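Long-range contacts in putative Ribokinase II (Escherichia coli O6, PDB 3IQ0), which binds ATP and magnesium and, as a putative sugar kinase of the pfkB (ribokinase) family, probably transfers the gamma-phosphate to a carbohydrate hydroxyl: residues Ile42-Val47 with Asp260-Ala265; Gln281-Cys286 with Ile306-Ile310; Pro36-Ile42 with Gly295-Gly299; Val47-Val52 with Ala268-Leu272; Thr8-Ile12 with Gly138-Phe142. All blocks are in the same frame, centred on the assembly; numbering follows the deposited sequence.

Contact 1 (Ile42-Val47 with Asp260-Ala265); sequences IFIDQV and DCFGGA. With ATP (adenosine-5'-triphosphate), chain G.
The Phe43 ring leans obliquely on the bare backbone of Gly263 and Gly264 in helix 258-271. Phe43 CD1 lies 3.2 Å from Gly264 N. Phe43 CE1 is equally close, 3.2 Å from Gly263 C, so that carbons of the ring rest directly on a peptide group. CG lies anti to the backbone N (chi1 170°), which sets the ring beside its own carbonyl carbon and against the two glycines. One turn on, Val47 brings CG2 to 3.7 Å from the CA of Gly264, while the CG of Gln46 packs on the carbonyl O of Cys261. With this glycine face against them, the axes of the short helical segments approach to 7.5 Å and cross at -42°. The Gly-Ala-Gly-Asp motif of pfkB kinases, which ends at Asp260, spans the start of helix 258-271, and the helix pair belongs to the core of that fold. The side chains of Ile42 and Cys261 meet more loosely, CG2 4.1 Å from SG, though all is buried, and Ile42 CD1 lies 3.6 Å from Asp260 OD2. The other carboxylate oxygen of Asp260, OD1, faces the triphosphate, 4.0 Å from O3G of ATP. Phe262 points away from helix 39-49 and brings its CD1 to 3.5 Å from the ribose C4' of the nucleotide.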
# COMPACT_ATOMS: atom_id res chain seq x y z
N ILE B 42 -2.06 -18.91 -1.99
CA ILE B 42 -1.31 -19.96 -1.31
C ILE B 42 -2.05 -21.29 -1.45
O ILE B 42 -1.44 -22.34 -1.69
CB ILE B 42 -1.10 -19.62 0.18
CG1 ILE B 42 -0.40 -18.26 0.29
CG2 ILE B 42 -0.25 -20.70 0.84
CD1 ILE B 42 -0.35 -17.71 1.69
N PHE B 43 -3.37 -21.25 -1.32
CA PHE B 43 -4.19 -22.45 -1.46
C PHE B 43 -3.95 -23.07 -2.83
O PHE B 43 -3.60 -24.24 -2.95
CB PHE B 43 -5.69 -22.10 -1.35
CG PHE B 43 -6.62 -23.23 -1.73
CD1 PHE B 43 -7.00 -24.19 -0.79
CD2 PHE B 43 -7.12 -23.34 -3.03
CE1 PHE B 43 -7.86 -25.24 -1.13
CE2 PHE B 43 -7.99 -24.38 -3.39
CZ PHE B 43 -8.36 -25.33 -2.44
N ILE B 44 -4.12 -22.25 -3.87
CA ILE B 44 -3.96 -22.72 -5.24
C ILE B 44 -2.53 -23.13 -5.57
O ILE B 44 -2.33 -24.01 -6.40
CB ILE B 44 -4.45 -21.64 -6.25
CG1 ILE B 44 -5.07 -22.33 -7.45
CG2 ILE B 44 -3.30 -20.74 -6.68
CD1 ILE B 44 -6.31 -23.11 -7.11
N ASP B 45 -1.55 -22.51 -4.93
CA ASP B 45 -0.16 -22.89 -5.20
C ASP B 45 0.06 -24.31 -4.66
O ASP B 45 0.78 -25.12 -5.26
CB ASP B 45 0.81 -21.93 -4.54
CG ASP B 45 2.23 -22.09 -5.05
OD1 ASP B 45 2.42 -21.99 -6.28
OD2 ASP B 45 3.15 -22.31 -4.24
N GLN B 46 -0.56 -24.62 -3.52
CA GLN B 46 -0.40 -25.95 -2.95
C GLN B 46 -1.09 -26.97 -3.85
O GLN B 46 -0.59 -28.07 -4.06
CB GLN B 46 -0.98 -26.01 -1.53
CG GLN B 46 -0.83 -27.37 -0.83
CD GLN B 46 0.59 -27.90 -0.87
OE1 GLN B 46 0.99 -28.63 -1.79
NE2 GLN B 46 1.38 -27.53 0.13
N VAL B 47 -2.23 -26.59 -4.42
CA VAL B 47 -2.94 -27.49 -5.32
C VAL B 47 -2.08 -27.83 -6.53
O VAL B 47 -1.94 -29.00 -6.87
CB VAL B 47 -4.26 -26.88 -5.83
CG1 VAL B 47 -4.83 -27.74 -6.92
CG2 VAL B 47 -5.26 -26.75 -4.68
N ASP B 260 -4.12 -22.63 4.62
CA ASP B 260 -4.25 -22.59 3.16
C ASP B 260 -3.62 -23.84 2.54
O ASP B 260 -4.17 -24.42 1.61
CB ASP B 260 -3.55 -21.34 2.60
CG ASP B 260 -4.00 -20.06 3.30
OD1 ASP B 260 -5.15 -20.00 3.77
OD2 ASP B 260 -3.20 -19.09 3.35
N CYS B 261 -2.47 -24.25 3.06
CA CYS B 261 -1.79 -25.43 2.55
C CYS B 261 -2.59 -26.67 2.91
O CYS B 261 -2.76 -27.57 2.08
CB CYS B 261 -0.38 -25.52 3.11
SG CYS B 261 0.76 -24.35 2.32
N PHE B 262 -3.07 -26.72 4.15
CA PHE B 262 -3.88 -27.85 4.58
C PHE B 262 -5.05 -27.97 3.60
O PHE B 262 -5.38 -29.07 3.14
CB PHE B 262 -4.45 -27.59 5.99
CG PHE B 262 -5.40 -28.66 6.47
CD1 PHE B 262 -4.97 -29.66 7.32
CD2 PHE B 262 -6.72 -28.68 6.04
CE1 PHE B 262 -5.83 -30.68 7.74
CE2 PHE B 262 -7.60 -29.70 6.45
CZ PHE B 262 -7.14 -30.70 7.30
N GLY B 263 -5.66 -26.84 3.27
CA GLY B 263 -6.79 -26.82 2.36
C GLY B 263 -6.48 -27.29 0.95
O GLY B 263 -7.22 -28.10 0.38
N GLY B 264 -5.40 -26.77 0.37
CA GLY B 264 -5.03 -27.17 -0.97
C GLY B 264 -4.73 -28.66 -1.00
O GLY B 264 -5.16 -29.38 -1.91
N ALA B 265 -4.00 -29.12 0.01
CA ALA B 265 -3.64 -30.54 0.11
C ALA B 265 -4.89 -31.42 0.15
O ALA B 265 -4.97 -32.43 -0.56
CB ALA B 265 -2.80 -30.77 1.35
PG ATP G . -5.78 -19.82 8.75
O1G ATP G . -4.37 -19.38 8.47
O2G ATP G . -6.65 -18.69 9.22
O3G ATP G . -6.40 -20.45 7.50
PB ATP G . -6.39 -22.30 10.24
O1B ATP G . -6.85 -22.30 11.67
O2B ATP G . -7.36 -22.53 9.13
O3B ATP G . -5.64 -20.91 9.93
PA ATP G . -4.33 -23.92 11.38
O1A ATP G . -3.31 -22.88 11.80
O2A ATP G . -5.27 -24.49 12.37
O3A ATP G . -5.20 -23.33 10.14
O5' ATP G . -3.91 -25.30 10.30
C5' ATP G . -3.58 -26.05 9.22
C4' ATP G . -3.49 -27.48 9.69
O4' ATP G . -2.06 -27.45 9.71
C3' ATP G . -3.78 -27.90 11.17
O3' ATP G . -5.07 -28.41 11.42
C2' ATP G . -2.67 -28.83 11.44
O2' ATP G . -2.99 -30.14 10.95
C1' ATP G . -1.49 -28.21 10.75
N9 ATP G . -0.72 -27.31 11.70
C8 ATP G . -0.84 -25.94 11.91
N7 ATP G . 0.03 -25.49 12.84
C5 ATP G . 0.74 -26.54 13.24
C6 ATP G . 1.84 -26.82 14.23
N6 ATP G . 2.34 -25.80 14.93
N1 ATP G . 2.33 -28.13 14.37
C2 ATP G . 1.84 -29.22 13.65
N3 ATP G . 0.81 -29.03 12.73
C4 ATP G . 0.24 -27.76 12.50

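Contact 2 (Gln281-Cys286 with Ile306-Ile310); sequences QYANAC and IETFI. With ATP (adenosine-5'-triphosphate), chain G.
Tyr282 spreads its ring beneath Ile310, whose CD1 lies over one face, 4.1 Å from the ring centroid and 27° off the normal, a CH-pi contact. The same ring meets a second isoleucine obliquely, where Ile306 CG2 comes to 3.7 Å from Tyr282 CD2. Beyond it the phenol runs alongside Glu307, pointing the same way, with OH 3.4 Å from the aliphatic CG of that residue. Two isoleucines one turn apart thus take hold of one aromatic side chain. The small residue between the helices is Ala285: its CB touches Ile306 CG2 at 3.6 Å and also the CG1 of Ile310. Phe309 presents its ring edge to this methyl, which lies close to the ring plane, 3.7 Å from CD2. Here the C-terminal helix 303-312 packs orthogonally on helix 276-290, the segment axes crossing at 90° and 9.5 Å apart, an alpha-alpha packing on the flank of the ribokinase-type core. Phe309 reaches past the helix to meet Tyr248 edge-to-face. The side of helix 276-290 that looks elsewhere serves the nucleotide: the ribose O2' of ATP donates to Asn284 OD1 across 2.5 Å, a very short bond as modelled. Asn284 ND2 is held by the carbonyl O of Glu246, which helps fix how the amide is turned toward the sugar.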
# COMPACT_ATOMS: atom_id res chain seq x y z
N GLN B 281 -4.71 -37.30 6.58
CA GLN B 281 -3.35 -37.42 7.09
C GLN B 281 -2.40 -36.60 6.22
O GLN B 281 -1.46 -36.00 6.73
CB GLN B 281 -2.90 -38.89 7.14
CG GLN B 281 -2.36 -39.45 5.84
CD GLN B 281 -1.87 -40.89 5.97
OE1 GLN B 281 -1.01 -41.19 6.81
NE2 GLN B 281 -2.41 -41.78 5.15
N TYR B 282 -2.64 -36.58 4.91
CA TYR B 282 -1.79 -35.81 3.98
C TYR B 282 -1.97 -34.31 4.19
O TYR B 282 -0.99 -33.57 4.21
CB TYR B 282 -2.10 -36.19 2.53
CG TYR B 282 -1.24 -37.32 2.02
CD1 TYR B 282 -1.28 -38.58 2.63
CD2 TYR B 282 -0.34 -37.13 0.97
CE1 TYR B 282 -0.44 -39.60 2.21
CE2 TYR B 282 0.50 -38.15 0.55
CZ TYR B 282 0.45 -39.38 1.18
OH TYR B 282 1.30 -40.39 0.79
N ALA B 283 -3.22 -33.87 4.34
CA ALA B 283 -3.49 -32.46 4.57
C ALA B 283 -2.82 -32.07 5.88
O ALA B 283 -2.12 -31.06 5.96
CB ALA B 283 -4.99 -32.21 4.65
N ASN B 284 -3.03 -32.89 6.91
CA ASN B 284 -2.46 -32.65 8.23
C ASN B 284 -0.94 -32.52 8.15
O ASN B 284 -0.35 -31.60 8.71
CB ASN B 284 -2.85 -33.80 9.17
CG ASN B 284 -2.32 -33.63 10.58
OD1 ASN B 284 -2.31 -32.52 11.12
ND2 ASN B 284 -1.89 -34.73 11.19
N ALA B 285 -0.31 -33.44 7.44
CA ALA B 285 1.13 -33.42 7.26
C ALA B 285 1.55 -32.19 6.46
O ALA B 285 2.58 -31.58 6.75
CB ALA B 285 1.60 -34.68 6.55
N CYS B 286 0.76 -31.83 5.46
CA CYS B 286 1.08 -30.66 4.63
C CYS B 286 1.12 -29.41 5.52
O CYS B 286 2.09 -28.64 5.50
CB CYS B 286 0.04 -30.48 3.53
SG CYS B 286 0.47 -29.21 2.30
N ILE B 306 5.45 -34.92 1.31
CA ILE B 306 4.50 -35.21 2.39
C ILE B 306 4.61 -36.69 2.75
O ILE B 306 4.68 -37.06 3.92
CB ILE B 306 3.04 -34.93 1.93
CG1 ILE B 306 2.89 -33.47 1.49
CG2 ILE B 306 2.08 -35.25 3.07
CD1 ILE B 306 1.52 -33.15 0.90
N GLU B 307 4.64 -37.53 1.72
CA GLU B 307 4.73 -38.97 1.87
C GLU B 307 5.93 -39.37 2.75
O GLU B 307 5.80 -40.14 3.70
CB GLU B 307 4.86 -39.60 0.48
CG GLU B 307 4.64 -41.10 0.42
CD GLU B 307 5.71 -41.89 1.14
OE1 GLU B 307 6.91 -41.63 0.91
OE2 GLU B 307 5.34 -42.79 1.93
N THR B 308 7.10 -38.83 2.42
CA THR B 308 8.30 -39.13 3.17
C THR B 308 8.21 -38.57 4.58
O THR B 308 8.63 -39.21 5.55
CB THR B 308 9.53 -38.54 2.46
OG1 THR B 308 9.32 -37.14 2.24
CG2 THR B 308 9.75 -39.22 1.13
N PHE B 309 7.65 -37.37 4.71
CA PHE B 309 7.48 -36.74 6.02
C PHE B 309 6.71 -37.71 6.91
O PHE B 309 7.13 -38.01 8.03
CB PHE B 309 6.69 -35.44 5.86
CG PHE B 309 6.38 -34.74 7.16
CD1 PHE B 309 7.38 -34.08 7.87
CD2 PHE B 309 5.09 -34.75 7.68
CE1 PHE B 309 7.10 -33.42 9.07
CE2 PHE B 309 4.79 -34.10 8.87
CZ PHE B 309 5.80 -33.43 9.57
N ILE B 310 5.59 -38.20 6.40
CA ILE B 310 4.75 -39.14 7.13
C ILE B 310 5.52 -40.42 7.43
O ILE B 310 5.55 -40.88 8.57
CB ILE B 310 3.49 -39.48 6.32
CG1 ILE B 310 2.63 -38.23 6.13
CG2 ILE B 310 2.70 -40.59 7.01
CD1 ILE B 310 1.46 -38.44 5.20
PG ATP G . -5.78 -19.82 8.75
O1G ATP G . -4.37 -19.38 8.47
O2G ATP G . -6.65 -18.69 9.22
O3G ATP G . -6.40 -20.45 7.50
PB ATP G . -6.39 -22.30 10.24
O1B ATP G . -6.85 -22.30 11.67
O2B ATP G . -7.36 -22.53 9.13
O3B ATP G . -5.64 -20.91 9.93
PA ATP G . -4.33 -23.92 11.38
O1A ATP G . -3.31 -22.88 11.80
O2A ATP G . -5.27 -24.49 12.37
O3A ATP G . -5.20 -23.33 10.14
O5' ATP G . -3.91 -25.30 10.30
C5' ATP G . -3.58 -26.05 9.22
C4' ATP G . -3.49 -27.48 9.69
O4' ATP G . -2.06 -27.45 9.71
C3' ATP G . -3.78 -27.90 11.17
O3' ATP G . -5.07 -28.41 11.42
C2' ATP G . -2.67 -28.83 11.44
O2' ATP G . -2.99 -30.14 10.95
C1' ATP G . -1.49 -28.21 10.75
N9 ATP G . -0.72 -27.31 11.70
C8 ATP G . -0.84 -25.94 11.91
N7 ATP G . 0.03 -25.49 12.84
C5 ATP G . 0.74 -26.54 13.24
C6 ATP G . 1.84 -26.82 14.23
N6 ATP G . 2.34 -25.80 14.93
N1 ATP G . 2.33 -28.13 14.37
C2 ATP G . 1.84 -29.22 13.65
N3 ATP G . 0.81 -29.03 12.73
C4 ATP G . 0.24 -27.76 12.50

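Contact 3 (Pro36-Ile42 with Gly295-Gly299); sequences PSGAPAI and GPMEG
A single water ties three groups of the two segments together. It donates to the carbonyl O of Pro36 at 2.7 Å and to Glu298 OE2 at 2.7 Å, and accepts from the N of Met297 at 2.9 Å. Glu298 OE2 is also in a salt bridge with Arg72, so this oxygen is held by both the water and the arginine. Beside this polar bridge the selenomethionine Met297 packs among Pro36, Ala41 and Ile42: its chain runs out extended and bends at the end (chi3 -57°), laying CE 3.7 Å from Pro36 CB and 3.8 Å from Ala41 CB, with Ile42 CG1 nearby. Pro296 packs on Ser37 and Ile42, its CB lying 3.6 Å from Ile42 CD1 and 3.2 Å from Ser37 OG. Gly295 to Glu298 form a type I turn, and this turn packs where strand 29-37 gives way, through the N-cap Gly38, to helix 39-49. The contact therefore joins the four-stranded sheet to the helical core, consistent with the lid-to-core junction of pfkB-type kinases.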
# COMPACT_ATOMS: atom_id res chain seq x y z
N PRO B 36 5.25 -13.65 -2.51
CA PRO B 36 3.90 -13.94 -3.00
C PRO B 36 3.01 -14.34 -1.83
O PRO B 36 3.41 -15.12 -0.99
CB PRO B 36 4.12 -15.10 -3.97
CG PRO B 36 5.53 -14.92 -4.41
CD PRO B 36 6.24 -14.53 -3.15
N SER B 37 1.80 -13.80 -1.77
CA SER B 37 0.92 -14.15 -0.66
C SER B 37 -0.56 -14.03 -1.01
O SER B 37 -0.91 -13.78 -2.16
CB SER B 37 1.25 -13.28 0.56
OG SER B 37 0.66 -13.80 1.74
N GLY B 38 -1.42 -14.21 -0.02
CA GLY B 38 -2.85 -14.15 -0.26
C GLY B 38 -3.42 -15.55 -0.12
O GLY B 38 -3.06 -16.45 -0.88
N ALA B 39 -4.31 -15.73 0.85
CA ALA B 39 -4.92 -17.02 1.13
C ALA B 39 -5.28 -17.82 -0.13
O ALA B 39 -4.84 -18.96 -0.29
CB ALA B 39 -6.17 -16.84 2.01
N PRO B 40 -6.07 -17.24 -1.04
CA PRO B 40 -6.43 -17.99 -2.26
C PRO B 40 -5.21 -18.40 -3.07
O PRO B 40 -5.16 -19.51 -3.62
CB PRO B 40 -7.32 -17.01 -3.02
CG PRO B 40 -7.94 -16.18 -1.93
CD PRO B 40 -6.77 -15.94 -1.01
N ALA B 41 -4.22 -17.51 -3.16
CA ALA B 41 -3.01 -17.79 -3.93
C ALA B 41 -2.19 -18.92 -3.31
O ALA B 41 -1.67 -19.78 -4.02
CB ALA B 41 -2.15 -16.53 -4.04
N ILE B 42 -2.06 -18.91 -1.99
CA ILE B 42 -1.31 -19.96 -1.31
C ILE B 42 -2.05 -21.29 -1.45
O ILE B 42 -1.44 -22.34 -1.69
CB ILE B 42 -1.10 -19.62 0.18
CG1 ILE B 42 -0.40 -18.26 0.29
CG2 ILE B 42 -0.25 -20.70 0.84
CD1 ILE B 42 -0.35 -17.71 1.69
N GLY B 295 7.61 -17.40 5.43
CA GLY B 295 7.08 -16.89 4.18
C GLY B 295 5.75 -17.58 3.95
O GLY B 295 5.68 -18.81 3.97
N PRO B 296 4.68 -16.81 3.70
CA PRO B 296 3.32 -17.30 3.47
C PRO B 296 3.17 -18.47 2.50
O PRO B 296 2.46 -19.43 2.79
CB PRO B 296 2.58 -16.06 2.97
CG PRO B 296 3.34 -14.93 3.58
CD PRO B 296 4.77 -15.38 3.38
N MSE B 297 3.85 -18.38 1.37
CA MSE B 297 3.74 -19.41 0.34
C MSE B 297 5.02 -20.22 0.16
O MSE B 297 5.13 -21.00 -0.78
CB MSE B 297 3.37 -18.74 -0.99
CG MSE B 297 2.81 -19.68 -2.04
SE MSE B 297 2.55 -18.76 -3.70
CE MSE B 297 1.38 -17.36 -3.07
N GLU B 298 5.97 -20.05 1.06
CA GLU B 298 7.24 -20.74 0.94
C GLU B 298 7.29 -22.13 1.56
O GLU B 298 8.29 -22.83 1.46
CB GLU B 298 8.34 -19.87 1.54
CG GLU B 298 8.31 -18.44 1.03
CD GLU B 298 8.37 -18.36 -0.49
OE1 GLU B 298 9.33 -18.89 -1.08
OE2 GLU B 298 7.45 -17.77 -1.09
N GLY B 299 6.20 -22.54 2.20
CA GLY B 299 6.17 -23.84 2.83
C GLY B 299 5.35 -24.91 2.14
O GLY B 299 5.15 -25.98 2.72
O HOH W 1 5.56 -16.34 0.11

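Contact 4 (Val47-Val52 with Ala268-Leu272); sequences VTRLGV and ACRQL
Val52, Leu50 and Ala268 meet where helices 39-49 and 258-271, partners in the core of this ribokinase-type fold, both run out. The first of them closes with a Schellman motif: Gly51, at positive phi (90°), donates from its N to the O of Thr48 at 3.0 Å, and a weak bond runs back from the N of Val52 to the O of Val47. That turn brings Val52 round to the other helix; its CG1 stands anti to the backbone N (chi1 170°), and CG2, the branch beside that N, does the touching. Between the segments the interactions are apolar. The methyl of Ala268 is the centre of the group, with Leu50 CD1 3.6 Å and Val52 CG2 3.8 Å from its CB, and Val47 CG1 more distant at 4.4 Å. Leu272 forms the outer part, its side chain slanting across that of Val52 so that CD2 lies 3.8 Å from Val52 CG2. Leu272 is exposed, whereas Leu50 is buried and also reaches Leu303 and Ile306 of the C-terminal helix. Methyls also meet backbone carbonyls: Leu272 CD1 stands 3.9 Å from Leu50 O, and Val52 CG2 sits 3.7 Å from Ala268 O.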
# COMPACT_ATOMS: atom_id res chain seq x y z
N VAL B 47 -2.23 -26.59 -4.42
CA VAL B 47 -2.94 -27.49 -5.32
C VAL B 47 -2.08 -27.83 -6.53
O VAL B 47 -1.94 -29.00 -6.87
CB VAL B 47 -4.26 -26.88 -5.83
CG1 VAL B 47 -4.83 -27.74 -6.92
CG2 VAL B 47 -5.26 -26.75 -4.68
N THR B 48 -1.51 -26.82 -7.19
CA THR B 48 -0.70 -27.08 -8.37
C THR B 48 0.60 -27.81 -8.05
O THR B 48 1.13 -28.53 -8.89
CB THR B 48 -0.34 -25.80 -9.14
OG1 THR B 48 0.19 -26.16 -10.41
CG2 THR B 48 0.73 -24.98 -8.38
N ARG B 49 1.12 -27.63 -6.84
CA ARG B 49 2.35 -28.31 -6.48
C ARG B 49 2.10 -29.80 -6.27
O ARG B 49 3.04 -30.59 -6.31
CB ARG B 49 2.97 -27.69 -5.23
CG ARG B 49 3.47 -26.28 -5.47
CD ARG B 49 4.70 -26.02 -4.66
NE ARG B 49 5.83 -26.79 -5.16
CZ ARG B 49 6.90 -27.10 -4.44
NH1 ARG B 49 6.97 -26.71 -3.18
NH2 ARG B 49 7.90 -27.77 -4.98
N LEU B 50 0.84 -30.17 -6.05
CA LEU B 50 0.49 -31.58 -5.88
C LEU B 50 0.17 -32.20 -7.25
O LEU B 50 -0.15 -33.39 -7.35
CB LEU B 50 -0.68 -31.72 -4.89
CG LEU B 50 -0.24 -31.40 -3.44
CD1 LEU B 50 -1.43 -31.37 -2.50
CD2 LEU B 50 0.79 -32.45 -2.98
N GLY B 51 0.29 -31.39 -8.30
CA GLY B 51 0.07 -31.87 -9.66
C GLY B 51 -1.33 -31.78 -10.22
O GLY B 51 -1.61 -32.26 -11.33
N VAL B 52 -2.23 -31.17 -9.47
CA VAL B 52 -3.62 -31.05 -9.89
C VAL B 52 -3.83 -29.76 -10.68
O VAL B 52 -3.57 -28.67 -10.18
CB VAL B 52 -4.55 -31.09 -8.65
CG1 VAL B 52 -5.97 -30.71 -9.03
CG2 VAL B 52 -4.52 -32.49 -8.03
N ALA B 268 -6.72 -31.25 -3.32
CA ALA B 268 -5.93 -31.89 -4.37
C ALA B 268 -5.85 -33.40 -4.16
O ALA B 268 -6.00 -34.18 -5.10
CB ALA B 268 -4.53 -31.29 -4.42
N CYS B 269 -5.62 -33.82 -2.92
CA CYS B 269 -5.52 -35.25 -2.63
C CYS B 269 -6.82 -35.96 -2.93
O CYS B 269 -6.82 -37.10 -3.40
CB CYS B 269 -5.13 -35.47 -1.17
SG CYS B 269 -3.41 -35.11 -0.88
N ARG B 270 -7.93 -35.30 -2.64
CA ARG B 270 -9.23 -35.89 -2.93
C ARG B 270 -9.40 -36.00 -4.44
O ARG B 270 -9.96 -36.98 -4.93
CB ARG B 270 -10.34 -35.04 -2.30
CG ARG B 270 -10.36 -35.13 -0.79
CD ARG B 270 -10.77 -36.53 -0.32
NE ARG B 270 -12.22 -36.67 -0.29
CZ ARG B 270 -12.87 -37.83 -0.15
NH1 ARG B 270 -12.19 -38.97 -0.04
NH2 ARG B 270 -14.19 -37.83 -0.10
N GLN B 271 -8.89 -35.02 -5.19
CA GLN B 271 -8.98 -35.06 -6.65
C GLN B 271 -8.15 -36.21 -7.20
O GLN B 271 -8.43 -36.73 -8.28
CB GLN B 271 -8.48 -33.76 -7.29
CG GLN B 271 -9.46 -32.59 -7.25
CD GLN B 271 -10.86 -32.99 -7.69
OE1 GLN B 271 -11.69 -33.40 -6.87
NE2 GLN B 271 -11.13 -32.89 -8.99
N LEU B 272 -7.12 -36.61 -6.46
CA LEU B 272 -6.26 -37.70 -6.90
C LEU B 272 -6.82 -39.04 -6.41
O LEU B 272 -6.15 -40.07 -6.50
CB LEU B 272 -4.83 -37.50 -6.40
CG LEU B 272 -4.14 -36.21 -6.88
CD1 LEU B 272 -2.79 -36.07 -6.22
CD2 LEU B 272 -4.00 -36.22 -8.40

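Contact 5 (Thr8-Ile12 with Gly138-Phe142); sequences TIGEI and GSSLF
Glu11 has each carboxylate oxygen engaged by a different serine of the facing segment. Ser140 OG donates to OE1 across a short 2.5 Å, and Ser139 OG donates to OE2 at 2.8 Å. Both bonds arrive on the syn lone pairs, the sides on which the two oxygens face each other, so neighbouring hydroxyls bridge the carboxylate as a pair and should hinder its rotation. Glu11 reaches them with CG in the crowded position between the backbone N and the carbonyl carbon (chi1 66°) and a bend at the next bond (chi2 -80°), which turns the carboxylate toward the 3-10 segment Gly138-Ser140. Such a buried carboxylate is probably stabilised by the two donors. Besides giving its proton to Glu11, Ser140 OG accepts from a water at 3.0 Å; its weak contact with Met137 O could only compete for the same proton. The same water also lies near the O of Ile9, at a separation too short to be trusted. Among the main-chain groups, Gly10 O accepts from Ser58 OG, and Ser139 N donates to Asn169 OD1. Gly10 CA passes 3.4 Å from Ser140 OG, a close approach that suits a residue without a side chain. This carboxylate-serine contact lies where the neighbouring parallel strands 5-9 and 131-137 end, the C-terminal edge of the central sheet that lines the active site in Rossmann-like kinases.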
# COMPACT_ATOMS: atom_id res chain seq x y z
N THR B 8 -10.07 -21.17 -7.67
CA THR B 8 -10.30 -20.42 -6.46
C THR B 8 -10.43 -18.98 -6.90
O THR B 8 -10.23 -18.65 -8.07
CB THR B 8 -9.18 -20.54 -5.41
OG1 THR B 8 -9.64 -20.00 -4.17
CG2 THR B 8 -7.94 -19.79 -5.84
N ILE B 9 -10.76 -18.10 -5.96
CA ILE B 9 -10.96 -16.71 -6.28
C ILE B 9 -10.59 -15.89 -5.06
O ILE B 9 -10.69 -16.37 -3.94
CB ILE B 9 -12.44 -16.48 -6.65
CG1 ILE B 9 -12.68 -15.04 -7.11
CG2 ILE B 9 -13.32 -16.81 -5.45
CD1 ILE B 9 -14.04 -14.86 -7.77
N GLY B 10 -10.17 -14.65 -5.26
CA GLY B 10 -9.84 -13.84 -4.10
C GLY B 10 -8.68 -12.89 -4.23
O GLY B 10 -8.31 -12.46 -5.32
N GLU B 11 -8.09 -12.58 -3.08
CA GLU B 11 -6.99 -11.64 -3.02
C GLU B 11 -5.62 -12.24 -3.26
O GLU B 11 -5.30 -13.33 -2.79
CB GLU B 11 -7.00 -10.94 -1.66
CG GLU B 11 -6.71 -11.85 -0.45
CD GLU B 11 -7.91 -12.66 0.01
OE1 GLU B 11 -8.92 -12.71 -0.71
OE2 GLU B 11 -7.83 -13.25 1.11
N ILE B 12 -4.81 -11.50 -4.01
CA ILE B 12 -3.43 -11.86 -4.30
C ILE B 12 -2.67 -10.61 -3.87
O ILE B 12 -2.98 -9.50 -4.30
CB ILE B 12 -3.19 -12.09 -5.80
CG1 ILE B 12 -3.80 -13.42 -6.23
CG2 ILE B 12 -1.71 -12.07 -6.10
CD1 ILE B 12 -3.62 -13.70 -7.71
N GLY B 138 -13.15 -17.37 2.93
CA GLY B 138 -13.98 -16.36 3.56
C GLY B 138 -13.27 -15.02 3.69
O GLY B 138 -13.91 -13.97 3.74
N SER B 139 -11.94 -15.06 3.73
CA SER B 139 -11.14 -13.85 3.86
C SER B 139 -11.28 -12.91 2.67
O SER B 139 -10.83 -11.77 2.72
CB SER B 139 -9.67 -14.22 4.03
OG SER B 139 -9.20 -14.89 2.88
N SER B 140 -11.90 -13.39 1.60
CA SER B 140 -12.08 -12.58 0.40
C SER B 140 -13.37 -11.77 0.41
O SER B 140 -13.49 -10.79 -0.32
CB SER B 140 -12.07 -13.48 -0.84
OG SER B 140 -10.88 -14.25 -0.91
N LEU B 141 -14.33 -12.18 1.22
CA LEU B 141 -15.62 -11.49 1.26
C LEU B 141 -15.61 -10.27 2.18
O LEU B 141 -16.16 -10.32 3.28
CB LEU B 141 -16.71 -12.47 1.69
CG LEU B 141 -16.80 -13.73 0.82
CD1 LEU B 141 -17.89 -14.65 1.35
CD2 LEU B 141 -17.09 -13.32 -0.61
N PHE B 142 -14.98 -9.19 1.73
CA PHE B 142 -14.90 -7.97 2.52
C PHE B 142 -15.59 -6.78 1.86
O PHE B 142 -15.39 -5.63 2.27
CB PHE B 142 -13.44 -7.63 2.85
CG PHE B 142 -12.54 -7.52 1.63
CD1 PHE B 142 -12.65 -6.44 0.76
CD2 PHE B 142 -11.56 -8.48 1.38
CE1 PHE B 142 -11.80 -6.32 -0.34
CE2 PHE B 142 -10.71 -8.37 0.28
CZ PHE B 142 -10.83 -7.29 -0.58
O HOH W 2 -12.18 -16.68 -2.03

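Overall arrangement
Contacts 1, 3 and 4 are built on one helix, 39-49: contact 1 shares Ile42 with contact 3 and Val47 with contact 4, and its centre lies 9 Å from each. Contact 4 continues the helix pair of contact 1 away from the nucleotide, whereas contact 3 joins the four-stranded sheet, probably the lid, near the other end. Contact 5 meets contact 3 through Pro40, whose CG is 3.7 Å from Ser140 OG. Contact 2 packs the C-terminal helix on the side of helix 276-290 away from the nucleotide; it touches contact 1, their centres 13 Å apart. Contacts 1 and 2 both touch ATP, and the side chain of Asp260 lies about 8 Å from the magnesium ion.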